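Local coordinates for dual specificity protein phosphatase 12 (Homo sapiens, PDB 4KI9) that removes phosphate from phosphotyrosine and from phosphoserine or phosphothreonine in proteins, this chain being its catalytic domain, at residues T101-L104 against M105-Q109. The protein carries 2 engineered substitutions. Numbering follows the deposited sequence.
Sequences TAFL and MKTDQ
Successive i to i+4 hydrogen bonds join Thr101 to Met105, Ala102 to Lys106, Phe103 to Thr107 and Leu104 to Asp108, carrying helix 95-108 through its last turns; the first is the shortest, 2.8 Å from Met105 N to Thr101 O. Thr107 reinforces this pattern with its side chain. Its OG1 donates to Phe103 O at 2.7 Å, while its own N reaches the same oxygen at 3.0 Å from the opposite face of the carbonyl plane. The hydroxyl can fold back in this way because OG1 sits between the backbone N and the carbonyl carbon (chi1 54°). The other branch, CG2, then lies over one face of the Phe103 ring in a CH-pi contact, 3.8 Å from the ring centroid, displaced toward the CE1 and CZ rim. Phe103 carries its ring outward from the helix, with CG anti to the backbone N (chi1 174°), which sets that face beside the methyl, and also packs on Val72 and Ile75 of helix 68-80. A serine in place of Phe103 would probably leave the Thr107 methyl without its aromatic partner and open a gap against helix 68-80. One turn apart on another side of the helix, Thr101 CG2 touches Met105 SD at 4.0 Å, and both side chains pack on Ala115 of helix 112-122. Thr101 OG1 instead hydrogen-bonds Val97 O, a turn earlier, and Lys106 stretches away to a salt bridge with Asp69. Beyond Asp108, Gln109 takes a positive phi (52°) and the chain leaves the helix. Near the C-terminal end of the helix that follows the substrate-binding loop of this phosphatase domain, both branches of Thr107 are engaged with the residue one turn back, which probably holds its chi1 rotation.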
# COMPACT_ATOMS: atom_id res chain seq x y z
N THR A 101 2.44 4.69 -0.02
CA THR A 101 2.21 6.10 -0.30
C THR A 101 0.85 6.53 0.24
O THR A 101 0.74 7.58 0.89
CB THR A 101 2.33 6.41 -1.80
OG1 THR A 101 3.61 5.97 -2.28
CG2 THR A 101 2.20 7.93 -2.06
N ALA A 102 -0.17 5.70 0.03
CA ALA A 102 -1.51 6.03 0.51
C ALA A 102 -1.50 6.15 2.04
O ALA A 102 -2.13 7.03 2.62
CB ALA A 102 -2.52 4.98 0.06
N PHE A 103 -0.78 5.25 2.69
CA PHE A 103 -0.69 5.29 4.15
C PHE A 103 -0.01 6.57 4.64
O PHE A 103 -0.47 7.22 5.59
CB PHE A 103 0.11 4.09 4.64
CG PHE A 103 0.38 4.12 6.12
CD1 PHE A 103 -0.58 3.64 7.02
CD2 PHE A 103 1.57 4.63 6.61
CE1 PHE A 103 -0.33 3.67 8.38
CE2 PHE A 103 1.82 4.67 7.96
CZ PHE A 103 0.87 4.19 8.85
N LEU A 104 1.09 6.93 4.00
CA LEU A 104 1.79 8.16 4.33
C LEU A 104 0.88 9.35 4.07
O LEU A 104 0.79 10.25 4.90
CB LEU A 104 3.08 8.29 3.51
CG LEU A 104 4.18 7.29 3.84
CD1 LEU A 104 5.42 7.54 2.98
CD2 LEU A 104 4.54 7.36 5.35
N MET A 105 0.18 9.35 2.94
CA MET A 105 -0.77 10.41 2.62
C MET A 105 -1.84 10.59 3.70
O MET A 105 -2.07 11.69 4.19
CB MET A 105 -1.45 10.14 1.27
CG MET A 105 -0.53 10.29 0.05
SD MET A 105 -1.30 9.72 -1.46
CE MET A 105 -2.67 10.87 -1.60
N LYS A 106 -2.51 9.51 4.07
CA LYS A 106 -3.63 9.61 5.00
C LYS A 106 -3.20 9.92 6.42
O LYS A 106 -3.78 10.79 7.07
CB LYS A 106 -4.50 8.35 4.94
CG LYS A 106 -5.80 8.49 5.72
CD LYS A 106 -6.73 7.29 5.51
CE LYS A 106 -8.12 7.63 6.04
NZ LYS A 106 -9.16 6.65 5.62
N THR A 107 -2.17 9.23 6.93
CA THR A 107 -1.73 9.46 8.30
C THR A 107 -1.17 10.87 8.51
O THR A 107 -1.49 11.55 9.49
CB THR A 107 -0.70 8.42 8.80
OG1 THR A 107 0.41 8.34 7.89
CG2 THR A 107 -1.35 7.05 8.92
N ASP A 108 -0.35 11.33 7.56
CA ASP A 108 0.28 12.63 7.66
C ASP A 108 -0.53 13.76 7.00
O ASP A 108 -0.13 14.92 7.07
CB ASP A 108 1.67 12.60 7.03
CG ASP A 108 2.62 11.67 7.75
OD1 ASP A 108 3.67 11.33 7.17
OD2 ASP A 108 2.31 11.26 8.89
N GLN A 109 -1.65 13.42 6.36
CA GLN A 109 -2.42 14.39 5.59
C GLN A 109 -1.48 15.09 4.62
O GLN A 109 -1.39 16.32 4.61
CB GLN A 109 -3.09 15.42 6.51
CG GLN A 109 -3.92 14.80 7.62
CD GLN A 109 -5.40 15.06 7.46
OE1 GLN A 109 -5.96 14.91 6.37
NE2 GLN A 109 -6.05 15.45 8.55